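Intracellular exo-alpha-(1->5)-L-arabinofuranosidase (Bifidobacterium longum, PDB 2Y2W) hydrolyses terminal non-reducing alpha-(1->5)-linked L-arabinofuranosyl residues from arabinans and also acts on wheat arabinoxylan, contributing to plant cell wall breakdown. Local coordinates at residues I79-H84 against G91-V96; D98-L103 against A415-E420; D151-S156 against N199-P204; S83-D88 against E420-A425; H140-N145 against W369-H374. All blocks are in the same frame, centred on the assembly; numbering follows the deposited sequence.

Contact 1 (I79-H84 against G91-V96)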
# COMPACT_ATOMS: atom_id res chain seq x y z
N ILE D 79 32.48 -8.02 -10.91
CA ILE D 79 33.20 -6.88 -10.34
C ILE D 79 33.75 -7.19 -8.95
O ILE D 79 34.71 -6.56 -8.51
CB ILE D 79 32.33 -5.60 -10.31
CG1 ILE D 79 31.07 -5.81 -9.47
CG2 ILE D 79 31.98 -5.16 -11.74
CD1 ILE D 79 30.48 -4.52 -8.91
N TYR D 80 33.15 -8.16 -8.27
CA TYR D 80 33.54 -8.52 -6.91
C TYR D 80 33.99 -9.98 -6.82
O TYR D 80 33.22 -10.90 -7.11
CB TYR D 80 32.39 -8.25 -5.94
CG TYR D 80 32.70 -8.49 -4.48
CD1 TYR D 80 33.48 -7.59 -3.76
CD2 TYR D 80 32.21 -9.61 -3.82
CE1 TYR D 80 33.77 -7.80 -2.42
CE2 TYR D 80 32.49 -9.84 -2.48
CZ TYR D 80 33.27 -8.92 -1.78
OH TYR D 80 33.55 -9.13 -0.46
N GLU D 81 35.25 -10.18 -6.43
CA GLU D 81 35.83 -11.51 -6.26
C GLU D 81 37.08 -11.39 -5.38
O GLU D 81 38.18 -11.22 -5.90
CB GLU D 81 36.17 -12.13 -7.62
CG GLU D 81 36.31 -13.65 -7.62
CD GLU D 81 36.45 -14.25 -9.01
OE1 GLU D 81 35.97 -13.65 -9.99
OE2 GLU D 81 37.05 -15.35 -9.12
N PRO D 82 36.91 -11.47 -4.05
CA PRO D 82 37.97 -11.19 -3.07
C PRO D 82 39.20 -12.09 -3.18
O PRO D 82 40.31 -11.66 -2.83
CB PRO D 82 37.28 -11.43 -1.72
CG PRO D 82 35.83 -11.31 -2.00
CD PRO D 82 35.65 -11.84 -3.38
N SER D 83 39.01 -13.31 -3.66
CA SER D 83 40.08 -14.29 -3.76
C SER D 83 40.76 -14.30 -5.13
O SER D 83 41.62 -15.14 -5.39
CB SER D 83 39.54 -15.69 -3.43
OG SER D 83 38.60 -16.10 -4.41
N HIS D 84 40.38 -13.36 -5.99
CA HIS D 84 40.95 -13.27 -7.34
C HIS D 84 42.37 -12.68 -7.33
O HIS D 84 42.64 -11.76 -6.56
CB HIS D 84 40.04 -12.45 -8.25
CG HIS D 84 40.37 -12.57 -9.70
ND1 HIS D 84 41.29 -11.75 -10.32
CD2 HIS D 84 39.93 -13.42 -10.65
CE1 HIS D 84 41.39 -12.09 -11.59
NE2 HIS D 84 40.58 -13.10 -11.81
N GLY D 91 38.21 -6.13 -2.39
CA GLY D 91 37.83 -7.36 -3.08
C GLY D 91 37.28 -7.16 -4.48
O GLY D 91 36.64 -8.06 -5.03
N PHE D 92 37.53 -5.99 -5.06
CA PHE D 92 37.13 -5.72 -6.44
C PHE D 92 38.22 -6.16 -7.41
O PHE D 92 39.41 -5.90 -7.18
CB PHE D 92 36.82 -4.23 -6.67
CG PHE D 92 35.85 -3.65 -5.68
CD1 PHE D 92 34.65 -4.29 -5.37
CD2 PHE D 92 36.13 -2.43 -5.06
CE1 PHE D 92 33.76 -3.74 -4.46
CE2 PHE D 92 35.24 -1.87 -4.14
CZ PHE D 92 34.05 -2.53 -3.84
N ARG D 93 37.81 -6.83 -8.49
CA ARG D 93 38.75 -7.28 -9.51
C ARG D 93 39.30 -6.11 -10.30
O ARG D 93 38.54 -5.33 -10.89
CB ARG D 93 38.06 -8.27 -10.46
CG ARG D 93 38.01 -9.70 -9.95
CD ARG D 93 37.26 -10.62 -10.91
NE ARG D 93 38.02 -10.90 -12.13
CZ ARG D 93 37.81 -11.94 -12.92
NH1 ARG D 93 36.88 -12.84 -12.63
NH2 ARG D 93 38.56 -12.10 -14.01
N GLN D 94 40.62 -5.97 -10.30
CA GLN D 94 41.27 -4.87 -11.01
C GLN D 94 41.25 -5.06 -12.52
O GLN D 94 41.12 -4.09 -13.27
CB GLN D 94 42.71 -4.65 -10.51
CG GLN D 94 43.33 -3.30 -10.93
CD GLN D 94 42.52 -2.09 -10.47
OE1 GLN D 94 42.30 -1.89 -9.27
NE2 GLN D 94 42.08 -1.28 -11.43
N ASP D 95 41.37 -6.31 -12.97
CA ASP D 95 41.34 -6.61 -14.40
C ASP D 95 40.01 -6.21 -15.04
O ASP D 95 39.96 -5.75 -16.18
CB ASP D 95 41.69 -8.08 -14.69
CG ASP D 95 40.77 -9.07 -13.99
OD1 ASP D 95 39.88 -8.65 -13.21
OD2 ASP D 95 40.93 -10.29 -14.23
N VAL D 96 38.93 -6.37 -14.27
CA VAL D 96 37.60 -5.97 -14.69
C VAL D 96 37.49 -4.45 -14.70
O VAL D 96 37.01 -3.86 -15.67
CB VAL D 96 36.50 -6.62 -13.81
CG1 VAL D 96 35.14 -5.97 -14.03
CG2 VAL D 96 36.43 -8.11 -14.08
O HOH W 1 35.99 -4.89 -10.17

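Contact 2 (D98-L103 against A415-E420)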
# COMPACT_ATOMS: atom_id res chain seq x y z
N ASP D 98 39.96 -2.33 -15.03
CA ASP D 98 40.79 -1.87 -16.14
C ASP D 98 40.02 -1.86 -17.46
O ASP D 98 40.14 -0.92 -18.25
CB ASP D 98 42.06 -2.72 -16.28
CG ASP D 98 43.07 -2.46 -15.16
OD1 ASP D 98 43.00 -1.39 -14.51
OD2 ASP D 98 43.94 -3.33 -14.95
N LEU D 99 39.22 -2.90 -17.69
CA LEU D 99 38.40 -3.00 -18.90
C LEU D 99 37.18 -2.07 -18.89
O LEU D 99 36.66 -1.72 -19.94
CB LEU D 99 37.96 -4.45 -19.16
CG LEU D 99 39.04 -5.45 -19.58
CD1 LEU D 99 38.44 -6.83 -19.76
CD2 LEU D 99 39.76 -5.02 -20.85
N VAL D 100 36.73 -1.69 -17.69
CA VAL D 100 35.63 -0.72 -17.56
C VAL D 100 36.12 0.66 -17.98
O VAL D 100 35.43 1.38 -18.71
CB VAL D 100 35.04 -0.69 -16.12
CG1 VAL D 100 34.08 0.49 -15.94
CG2 VAL D 100 34.34 -2.00 -15.80
N LYS D 101 37.33 1.01 -17.53
CA LYS D 101 38.01 2.24 -17.94
C LYS D 101 38.20 2.25 -19.46
O LYS D 101 37.87 3.23 -20.12
CB LYS D 101 39.36 2.37 -17.21
CG LYS D 101 40.19 3.61 -17.58
CD LYS D 101 39.67 4.87 -16.90
CE LYS D 101 40.54 6.08 -17.22
NZ LYS D 101 40.31 6.63 -18.59
N GLU D 102 38.73 1.15 -19.99
CA GLU D 102 38.96 0.99 -21.42
C GLU D 102 37.66 1.06 -22.23
O GLU D 102 37.66 1.49 -23.38
CB GLU D 102 39.69 -0.32 -21.71
CG GLU D 102 40.30 -0.41 -23.11
CD GLU D 102 40.97 -1.74 -23.38
OE1 GLU D 102 41.76 -2.21 -22.53
OE2 GLU D 102 40.70 -2.31 -24.46
N LEU D 103 36.56 0.64 -21.61
CA LEU D 103 35.25 0.66 -22.26
C LEU D 103 34.66 2.06 -22.32
O LEU D 103 33.86 2.37 -23.21
CB LEU D 103 34.29 -0.31 -21.57
CG LEU D 103 32.95 -0.65 -22.21
CD1 LEU D 103 33.11 -1.22 -23.62
CD2 LEU D 103 32.18 -1.62 -21.33
N ALA D 415 27.17 -9.17 -21.59
CA ALA D 415 28.20 -8.16 -21.32
C ALA D 415 29.33 -8.09 -22.34
O ALA D 415 29.69 -9.10 -22.94
CB ALA D 415 28.77 -8.40 -19.94
N PRO D 416 29.90 -6.88 -22.54
CA PRO D 416 31.10 -6.72 -23.35
C PRO D 416 32.34 -7.26 -22.64
O PRO D 416 33.31 -7.64 -23.29
CB PRO D 416 31.20 -5.20 -23.52
CG PRO D 416 30.48 -4.63 -22.36
CD PRO D 416 29.39 -5.59 -22.04
N ILE D 417 32.29 -7.29 -21.31
CA ILE D 417 33.37 -7.81 -20.50
C ILE D 417 32.93 -9.14 -19.89
O ILE D 417 31.93 -9.20 -19.17
CB ILE D 417 33.76 -6.83 -19.37
CG1 ILE D 417 34.05 -5.44 -19.93
CG2 ILE D 417 34.95 -7.38 -18.59
CD1 ILE D 417 34.08 -4.34 -18.88
N MET D 418 33.68 -10.19 -20.20
CA MET D 418 33.48 -11.49 -19.57
C MET D 418 34.63 -11.75 -18.60
O MET D 418 35.78 -11.47 -18.93
CB MET D 418 33.43 -12.60 -20.62
CG MET D 418 32.09 -12.74 -21.34
SD MET D 418 30.76 -13.35 -20.30
CE MET D 418 31.30 -15.02 -19.92
N ALA D 419 34.30 -12.26 -17.43
CA ALA D 419 35.30 -12.54 -16.40
C ALA D 419 35.18 -13.97 -15.87
O ALA D 419 34.14 -14.36 -15.33
CB ALA D 419 35.18 -11.53 -15.26
N GLU D 420 36.25 -14.75 -16.04
CA GLU D 420 36.26 -16.15 -15.62
C GLU D 420 36.74 -16.35 -14.19
O GLU D 420 37.52 -15.56 -13.66
CB GLU D 420 37.12 -17.00 -16.58
CG GLU D 420 36.33 -17.63 -17.74
CD GLU D 420 35.97 -16.64 -18.83
OE1 GLU D 420 36.61 -15.57 -18.91
OE2 GLU D 420 35.04 -16.93 -19.61

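Contact 3 (D151-S156 against N199-P204)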
# COMPACT_ATOMS: atom_id res chain seq x y z
N ASP D 151 29.45 -0.65 -0.63
CA ASP D 151 30.52 -1.27 -1.40
C ASP D 151 30.53 -0.81 -2.85
O ASP D 151 31.60 -0.52 -3.40
CB ASP D 151 30.42 -2.80 -1.32
CG ASP D 151 30.55 -3.32 0.11
OD1 ASP D 151 31.64 -3.16 0.71
OD2 ASP D 151 29.57 -3.90 0.62
N PHE D 152 29.35 -0.73 -3.46
CA PHE D 152 29.25 -0.27 -4.84
C PHE D 152 29.66 1.19 -4.99
O PHE D 152 30.15 1.60 -6.04
CB PHE D 152 27.86 -0.51 -5.43
CG PHE D 152 27.79 -0.27 -6.92
CD1 PHE D 152 28.23 -1.23 -7.81
CD2 PHE D 152 27.31 0.94 -7.42
CE1 PHE D 152 28.19 -1.00 -9.18
CE2 PHE D 152 27.26 1.17 -8.78
CZ PHE D 152 27.70 0.20 -9.67
N TYR D 153 29.44 1.98 -3.93
CA TYR D 153 29.95 3.34 -3.87
C TYR D 153 31.48 3.35 -3.98
O TYR D 153 32.05 4.12 -4.75
CB TYR D 153 29.51 4.05 -2.59
CG TYR D 153 30.22 5.37 -2.37
CD1 TYR D 153 29.86 6.50 -3.11
CD2 TYR D 153 31.26 5.49 -1.46
CE1 TYR D 153 30.51 7.72 -2.93
CE2 TYR D 153 31.93 6.70 -1.28
CZ TYR D 153 31.54 7.80 -2.01
OH TYR D 153 32.20 9.00 -1.84
N ARG D 154 32.12 2.50 -3.19
CA ARG D 154 33.57 2.36 -3.22
C ARG D 154 34.06 1.90 -4.59
O ARG D 154 35.08 2.39 -5.08
CB ARG D 154 34.05 1.40 -2.12
CG ARG D 154 34.08 2.03 -0.73
CD ARG D 154 34.67 1.08 0.30
NE ARG D 154 33.68 0.13 0.82
CZ ARG D 154 33.02 0.28 1.96
NH1 ARG D 154 33.22 1.35 2.72
NH2 ARG D 154 32.14 -0.64 2.34
N TRP D 155 33.32 0.99 -5.21
CA TRP D 155 33.63 0.53 -6.56
C TRP D 155 33.53 1.67 -7.56
O TRP D 155 34.41 1.83 -8.42
CB TRP D 155 32.71 -0.63 -6.98
CG TRP D 155 33.11 -1.25 -8.29
CD1 TRP D 155 33.96 -2.30 -8.47
CD2 TRP D 155 32.69 -0.85 -9.59
NE1 TRP D 155 34.09 -2.58 -9.80
CE2 TRP D 155 33.32 -1.70 -10.52
CE3 TRP D 155 31.83 0.15 -10.07
CZ2 TRP D 155 33.13 -1.59 -11.90
CZ3 TRP D 155 31.64 0.27 -11.44
CH2 TRP D 155 32.28 -0.60 -12.35
N SER D 156 32.47 2.46 -7.45
CA SER D 156 32.24 3.60 -8.33
C SER D 156 33.26 4.72 -8.14
O SER D 156 33.57 5.44 -9.09
CB SER D 156 30.83 4.14 -8.14
OG SER D 156 29.87 3.11 -8.38
N ASN D 199 29.71 3.36 9.11
CA ASN D 199 30.02 2.29 8.16
C ASN D 199 31.27 2.54 7.31
O ASN D 199 31.66 1.68 6.52
CB ASN D 199 28.81 2.01 7.26
CG ASN D 199 27.64 1.38 8.01
OD1 ASN D 199 27.74 1.07 9.20
ND2 ASN D 199 26.53 1.20 7.32
N GLY D 200 31.88 3.72 7.46
CA GLY D 200 33.16 4.02 6.82
C GLY D 200 33.14 5.09 5.74
O GLY D 200 34.18 5.40 5.17
N ILE D 201 31.96 5.64 5.47
CA ILE D 201 31.82 6.68 4.44
C ILE D 201 31.28 7.96 5.08
O ILE D 201 30.09 8.08 5.37
CB ILE D 201 30.93 6.21 3.26
CG1 ILE D 201 31.48 4.92 2.66
CG2 ILE D 201 30.84 7.29 2.19
CD1 ILE D 201 30.44 3.99 2.10
N GLU D 202 32.18 8.92 5.30
CA GLU D 202 31.88 10.13 6.06
C GLU D 202 31.06 11.12 5.25
O GLU D 202 30.02 11.60 5.72
CB GLU D 202 33.19 10.77 6.54
CG GLU D 202 33.01 11.91 7.54
CD GLU D 202 34.33 12.39 8.13
OE1 GLU D 202 35.39 12.16 7.50
OE2 GLU D 202 34.30 13.01 9.22
N GLU D 203 31.53 11.43 4.05
CA GLU D 203 30.88 12.38 3.16
C GLU D 203 29.65 11.77 2.48
O GLU D 203 29.60 10.55 2.26
CB GLU D 203 31.88 12.89 2.11
CG GLU D 203 32.16 11.93 0.93
CD GLU D 203 32.98 10.69 1.30
OE1 GLU D 203 33.33 10.50 2.49
OE2 GLU D 203 33.28 9.90 0.38
N PRO D 204 28.64 12.61 2.16
CA PRO D 204 27.53 12.13 1.33
C PRO D 204 28.02 11.59 -0.00
O PRO D 204 29.03 12.06 -0.53
CB PRO D 204 26.69 13.40 1.12
CG PRO D 204 26.92 14.18 2.36
CD PRO D 204 28.37 13.94 2.71

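Contact 4 (S83-D88 against E420-A425)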
# COMPACT_ATOMS: atom_id res chain seq x y z
N SER D 83 39.01 -13.31 -3.66
CA SER D 83 40.08 -14.29 -3.76
C SER D 83 40.76 -14.30 -5.13
O SER D 83 41.62 -15.14 -5.39
CB SER D 83 39.54 -15.69 -3.43
OG SER D 83 38.60 -16.10 -4.41
N HIS D 84 40.38 -13.36 -5.99
CA HIS D 84 40.95 -13.27 -7.34
C HIS D 84 42.37 -12.68 -7.33
O HIS D 84 42.64 -11.76 -6.56
CB HIS D 84 40.04 -12.45 -8.25
CG HIS D 84 40.37 -12.57 -9.70
ND1 HIS D 84 41.29 -11.75 -10.32
CD2 HIS D 84 39.93 -13.42 -10.65
CE1 HIS D 84 41.39 -12.09 -11.59
NE2 HIS D 84 40.58 -13.10 -11.81
N PRO D 85 43.27 -13.22 -8.18
CA PRO D 85 44.66 -12.75 -8.27
C PRO D 85 44.85 -11.25 -8.55
O PRO D 85 45.98 -10.76 -8.50
CB PRO D 85 45.24 -13.58 -9.41
CG PRO D 85 44.46 -14.83 -9.38
CD PRO D 85 43.06 -14.43 -8.99
N THR D 86 43.77 -10.53 -8.86
CA THR D 86 43.83 -9.09 -9.11
C THR D 86 42.94 -8.27 -8.16
O THR D 86 42.79 -7.05 -8.32
CB THR D 86 43.46 -8.73 -10.57
OG1 THR D 86 42.11 -9.11 -10.85
CG2 THR D 86 44.40 -9.42 -11.56
N ALA D 87 42.35 -8.94 -7.17
CA ALA D 87 41.47 -8.29 -6.21
C ALA D 87 42.20 -7.26 -5.34
O ALA D 87 43.30 -7.53 -4.83
CB ALA D 87 40.79 -9.33 -5.33
N ASP D 88 41.59 -6.09 -5.19
CA ASP D 88 42.13 -5.06 -4.31
C ASP D 88 41.77 -5.36 -2.85
O ASP D 88 41.29 -6.45 -2.54
CB ASP D 88 41.68 -3.66 -4.75
CG ASP D 88 40.17 -3.44 -4.61
OD1 ASP D 88 39.44 -4.34 -4.12
OD2 ASP D 88 39.70 -2.34 -5.00
N GLU D 420 36.25 -14.75 -16.04
CA GLU D 420 36.26 -16.15 -15.62
C GLU D 420 36.74 -16.35 -14.19
O GLU D 420 37.52 -15.56 -13.66
CB GLU D 420 37.12 -17.00 -16.58
CG GLU D 420 36.33 -17.63 -17.74
CD GLU D 420 35.97 -16.64 -18.83
OE1 GLU D 420 36.61 -15.57 -18.91
OE2 GLU D 420 35.04 -16.93 -19.61
N GLU D 421 36.25 -17.43 -13.56
CA GLU D 421 36.58 -17.77 -12.18
C GLU D 421 38.09 -17.91 -11.99
O GLU D 421 38.74 -18.71 -12.67
CB GLU D 421 35.89 -19.07 -11.76
CG GLU D 421 34.37 -19.07 -11.86
CD GLU D 421 33.76 -20.47 -11.76
OE1 GLU D 421 34.46 -21.41 -11.30
OE2 GLU D 421 32.59 -20.64 -12.15
N HIS D 422 38.63 -17.12 -11.06
CA HIS D 422 40.04 -17.15 -10.68
C HIS D 422 40.99 -17.00 -11.88
O HIS D 422 42.16 -17.40 -11.82
CB HIS D 422 40.35 -18.43 -9.89
CG HIS D 422 41.30 -18.23 -8.76
ND1 HIS D 422 42.66 -18.09 -8.94
CD2 HIS D 422 41.09 -18.15 -7.42
CE1 HIS D 422 43.24 -17.93 -7.76
NE2 HIS D 422 42.31 -17.96 -6.83
N GLY D 423 40.48 -16.43 -12.97
CA GLY D 423 41.23 -16.31 -14.21
C GLY D 423 41.07 -14.97 -14.90
O GLY D 423 40.79 -13.96 -14.25
N PRO D 424 41.23 -14.95 -16.24
CA PRO D 424 41.31 -13.71 -17.00
C PRO D 424 39.96 -13.04 -17.23
O PRO D 424 38.91 -13.66 -17.06
CB PRO D 424 41.91 -14.16 -18.33
CG PRO D 424 41.39 -15.54 -18.51
CD PRO D 424 41.28 -16.13 -17.13
N ALA D 425 40.01 -11.76 -17.61
CA ALA D 425 38.86 -11.04 -18.12
C ALA D 425 39.15 -10.65 -19.56
O ALA D 425 40.28 -10.26 -19.88
CB ALA D 425 38.58 -9.82 -17.28

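Contact 5 (H140-N145 against W369-H374)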
# COMPACT_ATOMS: atom_id res chain seq x y z
N HIS D 140 15.85 -16.33 -8.87
CA HIS D 140 15.83 -17.56 -8.07
C HIS D 140 17.21 -17.89 -7.50
O HIS D 140 17.73 -18.98 -7.69
CB HIS D 140 15.26 -18.73 -8.89
CG HIS D 140 14.64 -19.80 -8.05
ND1 HIS D 140 13.43 -19.62 -7.41
CD2 HIS D 140 15.04 -21.06 -7.76
CE1 HIS D 140 13.12 -20.73 -6.75
NE2 HIS D 140 14.08 -21.61 -6.95
N CYS D 141 17.79 -16.92 -6.80
CA CYS D 141 19.11 -17.07 -6.21
C CYS D 141 19.12 -16.68 -4.75
O CYS D 141 18.28 -15.88 -4.31
CB CYS D 141 20.13 -16.22 -6.98
SG CYS D 141 20.36 -16.71 -8.70
N THR D 142 20.06 -17.24 -3.99
CA THR D 142 20.34 -16.76 -2.64
C THR D 142 21.44 -15.70 -2.70
O THR D 142 22.48 -15.89 -3.34
CB THR D 142 20.67 -17.89 -1.63
OG1 THR D 142 21.30 -17.33 -0.47
CG2 THR D 142 21.60 -18.92 -2.23
N GLU D 143 21.19 -14.59 -2.01
CA GLU D 143 22.06 -13.42 -2.01
C GLU D 143 22.72 -13.22 -0.65
O GLU D 143 22.05 -13.07 0.38
CB GLU D 143 21.25 -12.19 -2.43
CG GLU D 143 21.90 -10.84 -2.14
CD GLU D 143 22.92 -10.42 -3.18
OE1 GLU D 143 22.76 -10.77 -4.37
OE2 GLU D 143 23.87 -9.71 -2.81
N THR D 144 24.06 -13.22 -0.64
CA THR D 144 24.83 -13.08 0.59
C THR D 144 24.90 -11.64 1.07
O THR D 144 25.16 -11.40 2.26
CB THR D 144 26.27 -13.60 0.41
OG1 THR D 144 26.91 -12.87 -0.65
CG2 THR D 144 26.27 -15.08 0.07
N ASN D 145 24.67 -10.71 0.15
CA ASN D 145 24.72 -9.27 0.43
C ASN D 145 26.11 -8.74 0.79
O ASN D 145 26.24 -7.70 1.43
CB ASN D 145 23.68 -8.86 1.48
CG ASN D 145 22.26 -8.91 0.94
OD1 ASN D 145 21.90 -8.19 0.01
ND2 ASN D 145 21.44 -9.77 1.54
N TRP D 369 18.52 -22.25 -3.05
CA TRP D 369 18.66 -21.49 -4.28
C TRP D 369 20.15 -21.24 -4.56
O TRP D 369 20.92 -21.04 -3.62
CB TRP D 369 17.87 -20.17 -4.17
CG TRP D 369 16.37 -20.35 -3.93
CD1 TRP D 369 15.72 -21.49 -3.53
CD2 TRP D 369 15.36 -19.34 -4.05
NE1 TRP D 369 14.37 -21.25 -3.41
CE2 TRP D 369 14.12 -19.94 -3.72
CE3 TRP D 369 15.37 -17.99 -4.41
CZ2 TRP D 369 12.91 -19.24 -3.75
CZ3 TRP D 369 14.17 -17.29 -4.43
CH2 TRP D 369 12.96 -17.92 -4.10
N PRO D 370 20.56 -21.30 -5.84
CA PRO D 370 21.98 -21.18 -6.19
C PRO D 370 22.59 -19.80 -5.92
O PRO D 370 21.91 -18.78 -6.07
CB PRO D 370 21.99 -21.48 -7.69
CG PRO D 370 20.60 -21.25 -8.15
CD PRO D 370 19.73 -21.64 -7.01
N LYS D 371 23.86 -19.78 -5.52
CA LYS D 371 24.63 -18.55 -5.33
C LYS D 371 25.44 -18.22 -6.58
O LYS D 371 26.20 -19.06 -7.06
CB LYS D 371 25.56 -18.68 -4.13
CG LYS D 371 25.02 -18.08 -2.84
CD LYS D 371 25.54 -18.80 -1.60
CE LYS D 371 26.97 -18.41 -1.26
NZ LYS D 371 27.40 -19.00 0.04
N SER D 372 25.27 -17.00 -7.07
CA SER D 372 25.95 -16.52 -8.29
C SER D 372 26.18 -17.59 -9.37
O SER D 372 27.33 -17.94 -9.67
CB SER D 372 27.26 -15.80 -7.94
OG SER D 372 28.13 -16.64 -7.20
N PRO D 373 25.09 -18.11 -9.96
CA PRO D 373 25.21 -19.10 -11.03
C PRO D 373 25.50 -18.44 -12.37
O PRO D 373 25.41 -17.21 -12.49
CB PRO D 373 23.83 -19.76 -11.05
CG PRO D 373 22.90 -18.72 -10.56
CD PRO D 373 23.68 -17.78 -9.68
N HIS D 374 25.82 -19.25 -13.37
CA HIS D 374 26.03 -18.75 -14.73
C HIS D 374 24.68 -18.53 -15.42
O HIS D 374 24.07 -19.47 -15.94
CB HIS D 374 26.91 -19.72 -15.53
CG HIS D 374 28.31 -19.80 -15.03
ND1 HIS D 374 29.37 -19.18 -15.67
CD2 HIS D 374 28.84 -20.43 -13.96
CE1 HIS D 374 30.48 -19.42 -15.01
NE2 HIS D 374 30.19 -20.18 -13.96
O HOH W 2 23.59 -14.98 -6.07

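Contact 1 (I79-H84 against G91-V96)
Arg93 joins Glu81 and Asp95 in a salt-bridge network in the connection between the first two strands of the (beta/alpha)8 barrel, where the loop after helix 75-79 meets the start of helix 94-103. Its NE and NH2 grip Asp95 side-on, one nitrogen to each carboxylate oxygen, while NH1 reaches Glu81 OE1 at 2.9 Å, tilted 25° from the guanidinium plane. Flat on the His84 ring lies the same guanidinium, centres 3.6 Å apart and planes at 19°, a stack that leaves its edge for the acids; NH1 also bonds Glu420 O. Arginine suits this place because one planar cation can stack and bridge two carboxylates together. A single beta bridge ties the backbones: Arg93 N donates to Ile79 O and Glu81 N to Gly91 O. Gly91, at positive phi, leaves room beside Tyr80 and Pro82. Deeper in, Phe92 CD1 meets the edge of the Tyr80 ring at CD1, 3.9 Å away. Water 1 donates to both Ile79 O and Arg93 O, at 2.7 Å from each.

Contact 2 (D98-L103 against A415-E420)
Helix 98-103 and the short strand 417-419 run almost exactly antiparallel, at 174°, with their axes 10.1 Å apart at closest approach. That spacing leaves room for one layer of interlocking side chains, and the backbones stay well separated: even the nearest CA atoms, those of Leu99 and Ile417, are 7.1 Å from each other. Ile417 carries the contact. Its two branches do different work: CG2 meets Leu99 CD1 at 3.7 Å, whereas the longer arm ends in CD1 against the helix itself, 3.8 Å from Leu99 O and 3.9 Å from Val100 CG2. With CG1 anti to its own carbonyl carbon (chi1 -53°) and the arm extended beyond it, this methyl enters between Leu99, Val100 and Leu103. A beta-branched residue is at home in a strand and here offers two apolar branches to the helix. Leu103 turns CD2 across the Pro416 ring at about a right angle, touching CG at 3.6 Å, and the same methyl lies 4.1 Å from Ile417 CD1. All five touching residues are buried and meet through apolar side chains. Around them, Phe431 of helix 431-440 packs on both Leu103 and Ile417, and Phe434 on Leu103. Strand 425-427, the antiparallel partner of 417-419, touches Leu99 through Ala425 and Arg427, so the helix leans on a two-stranded hairpin beside the barrel.

Contact 3 (D151-S156 against N199-P204)
The Tyr153 ring meets Glu203 at its hydroxyl edge, near the ring plane, and Ile201 obliquely along the CD2-CE2 side; the Arg154 guanidinium has Asp151 OD1 at its edge, in the guanidinium plane. These groups join helix 149-159, on the outside of the (beta/alpha)8 barrel, to the loop that leads from helix 191-198 into barrel strand 209-212. Tyr153 OH donates to Glu203 OE2 over 2.6 Å, arriving on the anti side of that oxygen and 22° out of the carboxylate plane. Tyrosine fits here because its rigid ring spans the gap from the helix, offers carbon to Ile201 on the way, and ends in a donor for the acid. Glu203 bends at chi2 (-71°), which folds its carboxylate back to the hydroxyl. Ile201 lies antiparallel alongside the tyrosine, its CG2 3.7 Å from Tyr153 CE2. Ile201 CD1 also approaches Arg154 NH1, at 3.9 Å. Gly200 ends helix 191-198 in a Schellman motif; its positive phi reverses the chain after the helix, and Ile201 follows with its side chain toward helix 149-159. Asp151 is shared with Arg128 and Arg131, a cluster of charges of both signs that probably holds its carboxylate ionised. Within it, Arg154 NH2 bonds Asp151 OD1 at 3.0 Å in an almost straight line, 176° at the hydrogen.

Contact 4 (S83-D88 against E420-A425)
His84 NE2 donates to Gly423 O over 2.6 Å, with 157° at the hydrogen. The carbonyl oxygen lies only 3° out of the imidazole plane, and the donor comes in on one of its lone pairs, in the carbonyl plane. At the other side of the ring, Thr86 N donates to ND1 at 3.1 Å, within the type I turn from His84 to Ala87. Histidine suits this place because its two nitrogens can serve two backbone groups at once, one as donor and one as acceptor. The strand connection 420-425 forms a type II turn from Glu420 to Gly423, and that turn presents the glycine carbonyl to the ring. His422 adds an outer layer: Pro85 CD sits over one face of its imidazole, 3.9 Å from the centroid, in a CH-pi contact, and Pro85 CG is 3.7 Å from His422 CE1. His84 CD2 also touches His422 CA, at 3.7 Å. Glu81 OE2 accepts from His422 N, a second tie between the loop and the hairpin turn. NE2 of His84 very probably carries a proton, and the bond from Thr86 N favours ND1 as an acceptor; a neutral ring tying loop 83-88 to turn 420-425 is thus suggested, though not settled.

Contact 5 (H140-N145 against W369-H374)
A small antiparallel hairpin, strands 134-136 and 141-143, is met here by the long loop between helices 347-357 and 382-397; a G1 beta bulge at His140 and Cys141 opens its second strand. The rings of His140 and Trp369 form a face-to-face stack, with the imidazole over the five-membered part of the indole, centroids 3.8 Å apart and planes at 22°. His140 CE1 comes closest, 3.3 Å from Trp369 CE2. A broad indole gives the small imidazole a full surface to lie on, and Ala244 of the third subunit packs on both residues, placing the stack at a subunit interface. Along the strand, Thr142 N donates to Pro370 O at 3.2 Å, from above the carbonyl plane. Water 2 adds to the join, donating to Thr142 O and accepting from Ser372 N at 2.8 Å. Cys141 SG packs against Pro373 CD at 3.6 Å. The aliphatic part of Lys371 runs past the threonines, its CE 3.7 Å from Thr144 CG2.

Contacts 1, 2 and 4 form one continuous patch on the barrel: contacts 1 and 4 have centres 6 Å apart and share Ser83 and His84, and contacts 1 and 2 both use helix 94-103, their centres 12 Å apart. The chain beyond the eighth barrel strand, hairpin 417-427, thus packs against the connection between the first and second strands. Contacts 4 and 5, centres about 19 Å apart, are linked by Glu421 and His374; contacts 1 and 3, centres about 17 Å apart, touch through Phe92 and Trp155. Along the chain, contact 1 closes first; contact 4 encloses contact 2, which encloses contact 5, which encloses contact 3.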